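Side-chain contacts in MYB21 (Trichomonas vaginalis, PDB 3OSG), which binds promoter-element DNA through its two Myb repeats, R2 and R3, and probably acts as a sequence-specific transcription factor for RNA polymerase II genes: residues 63-68 against 97-102; 70-75 against 89-94; 19-24 against 38-43. All coordinates share one frame; numbering follows the deposited sequence.

Interaction 1 (63-68 against 97-102); sequences TPWTAE and IHIKNR. With nucleotides of chain C; nucleotides of chain B.
Arg102 lies along one face of the Trp65 indole, its aliphatic chain crossing the ring. CB starts above the far rim, 3.9 Å from Trp65 CZ2. CG, held anti to the backbone N (chi1 -169°), then sits over the middle of the six-membered ring, 3.6 Å from its centroid and only 9° off the normal, a CH-pi contact. A bend at chi2 carries CD across the fusion to a place over the five-membered ring. NE reaches the CB-CG bond of Trp65 and CZ ends above CB, with the guanidinium plane turned just 18° from the indole. The end of the chain is claimed by Asp70, whose carboxylate forms a salt bridge with NH2. Trp65 is one of the regularly spaced tryptophans of a Myb repeat, and 97-102 belongs to the recognition helix of its helix-turn-helix. At the rim of the indole, near its plane, Ile99 CD1 meets CH2 at 4.0 Å. The next two residues read bases: Lys100 NZ donates to O6 (2.9 Å) and N7 (3.1 Å) of guanine DG6 of chain C, while Asn101 pairs with adenine DA5 of chain B, ND2 giving to N7 at 2.9 Å and OD1 accepting from N6 at 3.1 Å.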
loop_
_atom_site.group_PDB
_atom_site.type_symbol
_atom_site.label_atom_id
_atom_site.label_comp_id
_atom_site.label_asym_id
_atom_site.label_seq_id
_atom_site.Cartn_x
_atom_site.Cartn_y
_atom_site.Cartn_z
ATOM N N THR A 63 -11.280 -4.503 1.993
ATOM C CA THR A 63 -12.565 -4.036 2.486
ATOM C C THR A 63 -12.441 -2.602 2.998
ATOM O O THR A 63 -11.391 -2.205 3.499
ATOM C CB THR A 63 -13.070 -4.942 3.604
ATOM O OG1 THR A 63 -12.193 -4.842 4.732
ATOM C CG2 THR A 63 -13.099 -6.380 3.126
ATOM N N PRO A 64 -13.509 -1.811 2.855
ATOM C CA PRO A 64 -13.479 -0.422 3.313
ATOM C C PRO A 64 -13.162 -0.354 4.796
ATOM O O PRO A 64 -13.396 -1.329 5.509
ATOM C CB PRO A 64 -14.913 0.060 3.059
ATOM C CG PRO A 64 -15.394 -0.800 1.930
ATOM C CD PRO A 64 -14.773 -2.149 2.179
ATOM N N TRP A 65 -12.615 0.778 5.230
ATOM C CA TRP A 65 -12.357 1.049 6.634
ATOM C C TRP A 65 -13.668 1.123 7.393
ATOM O O TRP A 65 -14.602 1.805 6.972
ATOM C CB TRP A 65 -11.602 2.371 6.790
ATOM C CG TRP A 65 -10.131 2.212 6.601
ATOM C CD1 TRP A 65 -9.484 1.950 5.436
ATOM C CD2 TRP A 65 -9.121 2.292 7.615
ATOM N NE1 TRP A 65 -8.131 1.855 5.656
ATOM C CE2 TRP A 65 -7.882 2.062 6.986
ATOM C CE3 TRP A 65 -9.144 2.529 8.990
ATOM C CZ2 TRP A 65 -6.683 2.071 7.682
ATOM C CZ3 TRP A 65 -7.953 2.538 9.677
ATOM C CH2 TRP A 65 -6.737 2.316 9.022
ATOM N N THR A 66 -13.719 0.407 8.507
ATOM C CA THR A 66 -14.900 0.339 9.342
ATOM C C THR A 66 -14.804 1.429 10.404
ATOM O O THR A 66 -13.724 1.946 10.669
ATOM C CB THR A 66 -14.962 -1.009 10.051
ATOM O OG1 THR A 66 -13.981 -1.034 11.089
ATOM C CG2 THR A 66 -14.675 -2.138 9.080
ATOM N N ALA A 67 -15.931 1.784 11.013
ATOM C CA ALA A 67 -15.924 2.822 12.035
ATOM C C ALA A 67 -15.130 2.388 13.276
ATOM O O ALA A 67 -14.560 3.219 13.990
ATOM C CB ALA A 67 -17.368 3.245 12.394
ATOM N N GLU A 68 -15.077 1.082 13.518
ATOM C CA GLU A 68 -14.289 0.548 14.619
ATOM C C GLU A 68 -12.803 0.762 14.348
ATOM O O GLU A 68 -12.049 1.159 15.241
ATOM C CB GLU A 68 -14.590 -0.942 14.844
ATOM C CG GLU A 68 -16.079 -1.265 15.052
ATOM C CD GLU A 68 -16.910 -1.185 13.763
ATOM O OE1 GLU A 68 -16.372 -1.495 12.680
ATOM O OE2 GLU A 68 -18.107 -0.823 13.831
ATOM N N ILE A 97 1.263 2.541 4.929
ATOM C CA ILE A 97 0.815 3.367 3.811
ATOM C C ILE A 97 -0.670 3.671 3.993
ATOM O O ILE A 97 -1.085 4.822 3.919
ATOM C CB ILE A 97 0.984 2.640 2.449
ATOM C CG1 ILE A 97 2.458 2.583 2.029
ATOM C CG2 ILE A 97 0.092 3.275 1.379
ATOM C CD1 ILE A 97 3.186 3.897 2.083
ATOM N N HIS A 98 -1.456 2.627 4.243
ATOM C CA HIS A 98 -2.894 2.790 4.426
ATOM C C HIS A 98 -3.214 3.613 5.672
ATOM O O HIS A 98 -4.092 4.486 5.644
ATOM C CB HIS A 98 -3.620 1.435 4.478
ATOM C CG HIS A 98 -3.220 0.484 3.390
ATOM N ND1 HIS A 98 -3.236 0.824 2.054
ATOM C CD2 HIS A 98 -2.792 -0.800 3.443
ATOM C CE1 HIS A 98 -2.831 -0.206 1.331
ATOM N NE2 HIS A 98 -2.552 -1.203 2.150
ATOM N N ILE A 99 -2.511 3.342 6.761
ATOM C CA ILE A 99 -2.749 4.075 8.001
ATOM C C ILE A 99 -2.509 5.574 7.841
ATOM O O ILE A 99 -3.332 6.390 8.277
ATOM C CB ILE A 99 -1.900 3.521 9.191
ATOM C CG1 ILE A 99 -2.679 2.464 9.977
ATOM C CG2 ILE A 99 -1.527 4.641 10.151
ATOM C CD1 ILE A 99 -2.943 1.170 9.249
ATOM N N LYS A 100 -1.398 5.959 7.219
ATOM C CA LYS A 100 -1.123 7.388 7.071
ATOM C C LYS A 100 -2.060 8.100 6.060
ATOM O O LYS A 100 -2.421 9.254 6.264
ATOM C CB LYS A 100 0.372 7.707 6.870
ATOM C CG LYS A 100 1.011 7.329 5.537
ATOM C CD LYS A 100 2.508 7.671 5.562
ATOM C CE LYS A 100 3.199 7.229 4.277
ATOM N NZ LYS A 100 2.711 8.030 3.109
ATOM N N ASN A 101 -2.496 7.405 5.009
ATOM C CA ASN A 101 -3.547 7.965 4.148
ATOM C C ASN A 101 -4.858 8.183 4.920
ATOM O O ASN A 101 -5.537 9.204 4.763
ATOM C CB ASN A 101 -3.815 7.063 2.927
ATOM C CG ASN A 101 -2.772 7.240 1.824
ATOM O OD1 ASN A 101 -2.160 8.302 1.681
ATOM N ND2 ASN A 101 -2.579 6.201 1.035
ATOM N N ARG A 102 -5.211 7.209 5.747
ATOM C CA ARG A 102 -6.466 7.261 6.481
ATOM C C ARG A 102 -6.473 8.358 7.529
ATOM O O ARG A 102 -7.536 8.889 7.851
ATOM C CB ARG A 102 -6.770 5.921 7.139
ATOM C CG ARG A 102 -8.168 5.831 7.682
ATOM C CD ARG A 102 -9.193 5.881 6.574
ATOM N NE ARG A 102 -10.536 5.870 7.140
ATOM C CZ ARG A 102 -11.654 6.031 6.442
ATOM N NH1 ARG A 102 -11.610 6.228 5.134
ATOM N NH2 ARG A 102 -12.822 6.004 7.064
ATOM P P DG C 6 5.281 11.753 8.457
ATOM O OP1 DG C 6 5.377 12.550 9.697
ATOM O OP2 DG C 6 4.022 11.070 8.144
ATOM O "O5'" DG C 6 5.728 12.688 7.274
ATOM C "C5'" DG C 6 6.973 13.364 7.380
ATOM C "C4'" DG C 6 7.377 14.009 6.066
ATOM O "O4'" DG C 6 7.485 13.041 4.981
ATOM C "C3'" DG C 6 6.420 15.086 5.586
ATOM O "O3'" DG C 6 7.263 16.130 5.076
ATOM C "C2'" DG C 6 5.599 14.357 4.518
ATOM C "C1'" DG C 6 6.610 13.378 3.917
ATOM N N9 DG C 6 6.058 12.093 3.482
ATOM C C8 DG C 6 5.307 11.259 4.254
ATOM N N7 DG C 6 4.965 10.155 3.655
ATOM C C5 DG C 6 5.529 10.255 2.394
ATOM C C6 DG C 6 5.474 9.338 1.305
ATOM O O6 DG C 6 4.910 8.224 1.289
ATOM N N1 DG C 6 6.178 9.819 0.196
ATOM C C2 DG C 6 6.841 11.039 0.188
ATOM N N2 DG C 6 7.487 11.386 -0.929
ATOM N N3 DG C 6 6.887 11.892 1.204
ATOM C C4 DG C 6 6.217 11.441 2.279
ATOM P P DA B 5 -5.140 3.540 -2.400
ATOM O OP1 DA B 5 -6.334 2.737 -2.674
ATOM O OP2 DA B 5 -4.386 3.372 -1.139
ATOM O "O5'" DA B 5 -4.130 3.323 -3.621
ATOM C "C5'" DA B 5 -4.615 3.556 -4.928
ATOM C "C4'" DA B 5 -3.471 3.916 -5.843
ATOM O "O4'" DA B 5 -2.986 5.237 -5.492
ATOM C "C3'" DA B 5 -2.250 2.998 -5.745
ATOM O "O3'" DA B 5 -1.640 2.946 -7.024
ATOM C "C2'" DA B 5 -1.348 3.716 -4.751
ATOM C "C1'" DA B 5 -1.644 5.179 -5.056
ATOM N N9 DA B 5 -1.571 6.046 -3.881
ATOM C C8 DA B 5 -1.999 5.749 -2.619
ATOM N N7 DA B 5 -1.817 6.715 -1.746
ATOM C C5 DA B 5 -1.258 7.728 -2.489
ATOM C C6 DA B 5 -0.852 9.031 -2.144
ATOM N N6 DA B 5 -0.965 9.518 -0.903
ATOM N N1 DA B 5 -0.338 9.806 -3.112
ATOM C C2 DA B 5 -0.249 9.311 -4.353
ATOM N N3 DA B 5 -0.598 8.091 -4.791
ATOM C C4 DA B 5 -1.100 7.338 -3.809
ATOM P P DC C 5 7.119 5.430 10.225
ATOM O OP1 DC C 5 7.219 5.765 11.660
ATOM O OP2 DC C 5 6.057 4.530 9.744
ATOM O "O5'" DC C 5 7.100 6.748 9.330
ATOM C "C5'" DC C 5 8.077 7.726 9.548
ATOM C "C4'" DC C 5 7.898 8.793 8.505
ATOM O "O4'" DC C 5 8.276 8.243 7.219
ATOM C "C3'" DC C 5 6.463 9.317 8.354
ATOM O "O3'" DC C 5 6.530 10.735 8.445
ATOM C "C2'" DC C 5 6.056 8.853 6.958
ATOM C "C1'" DC C 5 7.416 8.821 6.260
ATOM N N1 DC C 5 7.443 7.977 5.039
ATOM C C2 DC C 5 8.089 8.437 3.902
ATOM O O2 DC C 5 8.609 9.547 3.958
ATOM N N3 DC C 5 8.114 7.650 2.790
ATOM C C4 DC C 5 7.511 6.459 2.807
ATOM N N4 DC C 5 7.542 5.705 1.710
ATOM C C5 DC C 5 6.855 5.966 3.967
ATOM C C6 DC C 5 6.839 6.753 5.046
#

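Interaction 2 (70-75 against 89-94); sequences DALLVQ and KFFPGR
In the Myb-like DNA-binding domain, the turn leading from helix 84-88 to the recognition helix 96-109 is pinned to helix 67-80 by the ring of Phe91. The two sides approach from opposite directions: Leu72 reaches out from the helix while Phe91 reaches in from the turn. Leu72 turns its branch away from the backbone N (chi1 -176°), which lays the CD2 methyl over one face of the phenyl ring, 3.9 Å from the centroid and 26° off the normal, a CH-pi contact displaced toward the rim. CG of Leu72 comes closer still to the leading corner of the ring, 3.5 Å from Phe91 CZ. The same CD2 methyl also packs against the backbone of the turn, 3.7 Å from Phe90 O, and more loosely against Phe90 CB. The Phe90 ring itself leads away from this helix segment and makes a cation-pi contact with Lys76. From Phe91 onward the chain reverses in a type II beta turn that ends at Arg94, closed by Arg94 N donating to Phe91 O at 3.0 Å, with Gly93 supplying the positive phi (98°) of its third position. Phe91 meets the helix backbone through its edge: Leu73 N lies in the plane of the ring, 3.6 Å from Phe91 CZ, and Leu73 CB stands 4.1 Å from that same ring carbon.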
loop_
_atom_site.group_PDB
_atom_site.type_symbol
_atom_site.label_atom_id
_atom_site.label_comp_id
_atom_site.label_asym_id
_atom_site.label_seq_id
_atom_site.Cartn_x
_atom_site.Cartn_y
_atom_site.Cartn_z
ATOM N N ASP A 70 -11.522 3.107 12.400
ATOM C CA ASP A 70 -11.250 4.535 12.522
ATOM C C ASP A 70 -11.007 4.912 13.968
ATOM O O ASP A 70 -10.049 5.635 14.287
ATOM C CB ASP A 70 -12.417 5.354 11.977
ATOM C CG ASP A 70 -12.337 5.541 10.487
ATOM O OD1 ASP A 70 -13.323 6.039 9.887
ATOM O OD2 ASP A 70 -11.274 5.180 9.923
ATOM N N ALA A 71 -11.890 4.419 14.833
ATOM C CA ALA A 71 -11.849 4.741 16.256
ATOM C C ALA A 71 -10.538 4.242 16.843
ATOM O O ALA A 71 -9.861 4.955 17.582
ATOM C CB ALA A 71 -13.041 4.118 16.978
ATOM N N LEU A 72 -10.162 3.022 16.489
ATOM C CA LEU A 72 -8.854 2.517 16.890
ATOM C C LEU A 72 -7.724 3.464 16.445
ATOM O O LEU A 72 -6.814 3.765 17.221
ATOM C CB LEU A 72 -8.637 1.105 16.349
ATOM C CG LEU A 72 -7.340 0.418 16.783
ATOM C CD1 LEU A 72 -7.225 0.311 18.321
ATOM C CD2 LEU A 72 -7.244 -0.954 16.139
ATOM N N LEU A 73 -7.793 3.956 15.209
ATOM C CA LEU A 73 -6.730 4.820 14.693
ATOM C C LEU A 73 -6.572 6.104 15.489
ATOM O O LEU A 73 -5.463 6.555 15.744
ATOM C CB LEU A 73 -6.962 5.179 13.223
ATOM C CG LEU A 73 -5.794 5.922 12.569
ATOM C CD1 LEU A 73 -4.485 5.198 12.879
ATOM C CD2 LEU A 73 -5.994 6.018 11.064
ATOM N N VAL A 74 -7.682 6.717 15.869
ATOM C CA VAL A 74 -7.579 7.950 16.634
ATOM C C VAL A 74 -6.945 7.655 17.995
ATOM O O VAL A 74 -6.118 8.423 18.474
ATOM C CB VAL A 74 -8.943 8.628 16.809
ATOM C CG1 VAL A 74 -9.555 8.974 15.448
ATOM C CG2 VAL A 74 -9.872 7.730 17.560
ATOM N N GLN A 75 -7.313 6.531 18.603
ATOM C CA GLN A 75 -6.728 6.144 19.888
ATOM C C GLN A 75 -5.245 5.816 19.758
ATOM O O GLN A 75 -4.418 6.308 20.529
ATOM C CB GLN A 75 -7.472 4.949 20.489
ATOM C CG GLN A 75 -6.689 4.196 21.565
ATOM C CD GLN A 75 -7.510 3.092 22.223
ATOM O OE1 GLN A 75 -6.995 2.013 22.534
ATOM N NE2 GLN A 75 -8.801 3.356 22.429
ATOM N N LYS A 89 0.705 -2.212 13.029
ATOM C CA LYS A 89 0.771 -3.511 13.687
ATOM C C LYS A 89 -0.617 -3.910 14.210
ATOM O O LYS A 89 -1.016 -5.077 14.127
ATOM C CB LYS A 89 1.767 -3.472 14.846
ATOM C CG LYS A 89 3.234 -3.376 14.454
ATOM C CD LYS A 89 3.709 -4.668 13.815
ATOM C CE LYS A 89 5.232 -4.779 13.855
ATOM N NZ LYS A 89 5.683 -6.146 13.456
ATOM N N PHE A 90 -1.352 -2.931 14.740
ATOM C CA PHE A 90 -2.678 -3.189 15.315
ATOM C C PHE A 90 -3.811 -3.308 14.290
ATOM O O PHE A 90 -4.967 -3.476 14.669
ATOM C CB PHE A 90 -3.027 -2.130 16.364
ATOM C CG PHE A 90 -1.996 -1.997 17.446
ATOM C CD1 PHE A 90 -1.031 -1.007 17.386
ATOM C CD2 PHE A 90 -1.978 -2.881 18.512
ATOM C CE1 PHE A 90 -0.070 -0.896 18.377
ATOM C CE2 PHE A 90 -1.024 -2.778 19.506
ATOM C CZ PHE A 90 -0.068 -1.784 19.443
ATOM N N PHE A 91 -3.483 -3.240 13.001
ATOM C CA PHE A 91 -4.499 -3.296 11.955
ATOM C C PHE A 91 -4.218 -4.416 10.965
ATOM O O PHE A 91 -3.555 -4.216 9.947
ATOM C CB PHE A 91 -4.607 -1.952 11.227
ATOM C CG PHE A 91 -5.044 -0.812 12.114
ATOM C CD1 PHE A 91 -6.368 -0.410 12.147
ATOM C CD2 PHE A 91 -4.133 -0.149 12.914
ATOM C CE1 PHE A 91 -6.769 0.634 12.956
ATOM C CE2 PHE A 91 -4.526 0.899 13.729
ATOM C CZ PHE A 91 -5.848 1.290 13.750
ATOM N N PRO A 92 -4.716 -5.616 11.265
ATOM C CA PRO A 92 -4.534 -6.744 10.355
ATOM C C PRO A 92 -5.049 -6.422 8.959
ATOM O O PRO A 92 -6.227 -6.116 8.787
ATOM C CB PRO A 92 -5.388 -7.850 10.992
ATOM C CG PRO A 92 -6.257 -7.162 11.984
ATOM C CD PRO A 92 -5.478 -5.992 12.462
ATOM N N GLY A 93 -4.170 -6.494 7.968
ATOM C CA GLY A 93 -4.586 -6.293 6.598
ATOM C C GLY A 93 -4.336 -4.882 6.098
ATOM O O GLY A 93 -4.633 -4.583 4.946
ATOM N N ARG A 94 -3.791 -4.025 6.961
ATOM C CA ARG A 94 -3.472 -2.648 6.594
ATOM C C ARG A 94 -2.002 -2.405 6.863
ATOM O O ARG A 94 -1.456 -2.944 7.815
ATOM C CB ARG A 94 -4.285 -1.662 7.439
ATOM C CG ARG A 94 -5.562 -2.246 8.016
ATOM C CD ARG A 94 -6.804 -1.522 7.530
ATOM N NE ARG A 94 -7.083 -1.761 6.117
ATOM C CZ ARG A 94 -8.306 -1.799 5.585
ATOM N NH1 ARG A 94 -9.386 -1.623 6.339
ATOM N NH2 ARG A 94 -8.453 -2.008 4.289
#

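Interaction 3 (19-24 against 38-43); sequences DEMLKR and ATFPNR
Met21 and Phe40 advance on each other from opposite directions, the thioether running over one face of the phenyl ring. Met21 keeps its CG opposite the backbone N (chi1 -166°) and the chain stays extended beyond it, which carries the sulfur and methyl outward across the ring. Met21 CG lies 3.5 Å from Phe40 CZ. Farther out, Met21 SD stands 4.4 Å from the ring centroid and 24° off the normal, a Met-aromatic contact. Met21 CE is modelled 4.0 Å from the same centroid, but it also sits too close to Thr39 O, so its place is doubtful. The Leu22 side chain crosses that of Phe40 at about a right angle. Leu22 N lies in the ring plane at the edge, 3.5 Å from Phe40 CZ, and Leu22 CB is 3.9 Å from that carbon, so the phenyl ring has methionine over one face and leucine at its edge. Phe40 opens a type I beta turn that ends at Arg43, which forms a salt bridge with Glu18. The contact thus joins helix 16-29 to the turn between helices 33-38 and 45-56 of a Myb-like DNA-binding domain, while the side chain of Leu22 also packs on Arg51 and Leu56 of helix 45-56.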
loop_
_atom_site.group_PDB
_atom_site.type_symbol
_atom_site.label_atom_id
_atom_site.label_comp_id
_atom_site.label_asym_id
_atom_site.label_seq_id
_atom_site.Cartn_x
_atom_site.Cartn_y
_atom_site.Cartn_z
ATOM N N ASP A 19 -0.505 -6.054 -12.468
ATOM C CA ASP A 19 -0.763 -6.646 -11.166
ATOM C C ASP A 19 -0.737 -8.173 -11.284
ATOM O O ASP A 19 -0.102 -8.857 -10.478
ATOM C CB ASP A 19 -2.116 -6.169 -10.623
ATOM C CG ASP A 19 -2.066 -4.737 -10.093
ATOM O OD1 ASP A 19 -0.948 -4.209 -9.892
ATOM O OD2 ASP A 19 -3.140 -4.144 -9.863
ATOM N N GLU A 20 -1.423 -8.693 -12.301
ATOM C CA GLU A 20 -1.442 -10.132 -12.551
ATOM C C GLU A 20 -0.029 -10.656 -12.796
ATOM O O GLU A 20 0.419 -11.588 -12.130
ATOM C CB GLU A 20 -2.352 -10.468 -13.731
ATOM C CG GLU A 20 -3.810 -10.631 -13.333
ATOM C CD GLU A 20 -3.993 -11.546 -12.125
ATOM O OE1 GLU A 20 -3.528 -12.711 -12.168
ATOM O OE2 GLU A 20 -4.607 -11.096 -11.130
ATOM N N MET A 21 0.653 -10.041 -13.756
ATOM C CA MET A 21 2.072 -10.242 -13.980
ATOM C C MET A 21 2.877 -10.289 -12.672
ATOM O O MET A 21 3.606 -11.253 -12.419
ATOM C CB MET A 21 2.588 -9.126 -14.886
ATOM C CG MET A 21 3.951 -9.371 -15.474
ATOM S SD MET A 21 4.197 -8.445 -17.005
ATOM C CE MET A 21 5.982 -8.510 -17.110
ATOM N N LEU A 22 2.727 -9.266 -11.831
ATOM C CA LEU A 22 3.525 -9.174 -10.605
ATOM C C LEU A 22 3.258 -10.349 -9.680
ATOM O O LEU A 22 4.186 -10.926 -9.106
ATOM C CB LEU A 22 3.239 -7.859 -9.868
ATOM C CG LEU A 22 4.380 -7.202 -9.070
ATOM C CD1 LEU A 22 3.880 -6.051 -8.206
ATOM C CD2 LEU A 22 5.127 -8.183 -8.217
ATOM N N LYS A 23 1.985 -10.691 -9.516
ATOM C CA LYS A 23 1.601 -11.822 -8.674
ATOM C C LYS A 23 2.278 -13.117 -9.149
ATOM O O LYS A 23 2.692 -13.939 -8.338
ATOM C CB LYS A 23 0.086 -12.014 -8.678
ATOM C CG LYS A 23 -0.722 -10.854 -8.131
ATOM C CD LYS A 23 -2.211 -11.108 -8.366
ATOM C CE LYS A 23 -3.046 -9.854 -8.106
ATOM N NZ LYS A 23 -4.436 -9.950 -8.659
ATOM N N ARG A 24 2.374 -13.285 -10.465
ATOM C CA ARG A 24 3.032 -14.449 -11.056
ATOM C C ARG A 24 4.522 -14.437 -10.761
ATOM O O ARG A 24 5.095 -15.445 -10.336
ATOM C CB ARG A 24 2.827 -14.472 -12.571
ATOM C CG ARG A 24 1.428 -14.827 -13.014
ATOM C CD ARG A 24 1.316 -14.851 -14.534
ATOM N NE ARG A 24 -0.050 -14.563 -14.970
ATOM C CZ ARG A 24 -0.443 -13.415 -15.520
ATOM N NH1 ARG A 24 0.428 -12.431 -15.727
ATOM N NH2 ARG A 24 -1.713 -13.257 -15.878
ATOM N N ALA A 38 13.127 -6.897 -13.514
ATOM C CA ALA A 38 13.746 -7.070 -14.824
ATOM C C ALA A 38 12.718 -7.490 -15.873
ATOM O O ALA A 38 12.877 -7.211 -17.054
ATOM C CB ALA A 38 14.898 -8.086 -14.755
ATOM N N THR A 39 11.652 -8.150 -15.445
ATOM C CA THR A 39 10.657 -8.648 -16.382
ATOM C C THR A 39 9.604 -7.594 -16.715
ATOM O O THR A 39 8.738 -7.828 -17.551
ATOM C CB THR A 39 9.998 -9.926 -15.844
ATOM O OG1 THR A 39 8.949 -9.584 -14.945
ATOM C CG2 THR A 39 11.030 -10.769 -15.083
ATOM N N PHE A 40 9.703 -6.430 -16.069
ATOM C CA PHE A 40 8.807 -5.294 -16.302
ATOM C C PHE A 40 9.574 -4.160 -16.961
ATOM O O PHE A 40 10.376 -3.507 -16.314
ATOM C CB PHE A 40 8.254 -4.756 -14.978
ATOM C CG PHE A 40 7.232 -5.635 -14.332
ATOM C CD1 PHE A 40 5.892 -5.314 -14.396
ATOM C CD2 PHE A 40 7.610 -6.771 -13.648
ATOM C CE1 PHE A 40 4.951 -6.115 -13.795
ATOM C CE2 PHE A 40 6.678 -7.577 -13.046
ATOM C CZ PHE A 40 5.345 -7.249 -13.116
ATOM N N PRO A 41 9.324 -3.900 -18.246
ATOM C CA PRO A 41 10.137 -2.908 -18.966
ATOM C C PRO A 41 10.070 -1.492 -18.360
ATOM O O PRO A 41 11.047 -0.733 -18.432
ATOM C CB PRO A 41 9.545 -2.927 -20.380
ATOM C CG PRO A 41 8.165 -3.484 -20.208
ATOM C CD PRO A 41 8.261 -4.472 -19.089
ATOM N N ASN A 42 8.941 -1.149 -17.756
ATOM C CA ASN A 42 8.778 0.193 -17.205
ATOM C C ASN A 42 8.749 0.263 -15.674
ATOM O O ASN A 42 8.304 1.263 -15.118
ATOM C CB ASN A 42 7.500 0.831 -17.760
ATOM C CG ASN A 42 7.476 0.875 -19.282
ATOM O OD1 ASN A 42 8.383 1.430 -19.914
ATOM N ND2 ASN A 42 6.424 0.303 -19.879
ATOM N N ARG A 43 9.210 -0.783 -14.994
ATOM C CA ARG A 43 9.142 -0.812 -13.534
ATOM C C ARG A 43 10.493 -1.146 -12.902
ATOM O O ARG A 43 11.240 -1.980 -13.413
ATOM C CB ARG A 43 8.116 -1.851 -13.069
ATOM C CG ARG A 43 6.689 -1.605 -13.575
ATOM C CD ARG A 43 6.080 -0.345 -12.979
ATOM N NE ARG A 43 4.728 -0.118 -13.481
ATOM C CZ ARG A 43 3.964 0.889 -13.093
ATOM N NH1 ARG A 43 4.435 1.740 -12.190
ATOM N NH2 ARG A 43 2.743 1.039 -13.601
#

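From the N terminus, interaction 3 comes first: 38-43 returns to helix 16-29 and closes a loop containing most of helix 33-38. That loop is complete before interaction 1 opens at 63-68. Interaction 1 closes only at helix 96-109, and the shorter loop of interaction 2, between 70-75 and 89-94, falls within it. These two touch, through the Arg102–Asp70 salt bridge and the packing of Trp65 on Arg94, and together join helix 67-80, the turn after helix 84-88 and the DNA-reading helix. Interaction 3 lies on the opposite side of the chain's centre, about 27 Å from interaction 1 and 31 Å from interaction 2, centre to centre.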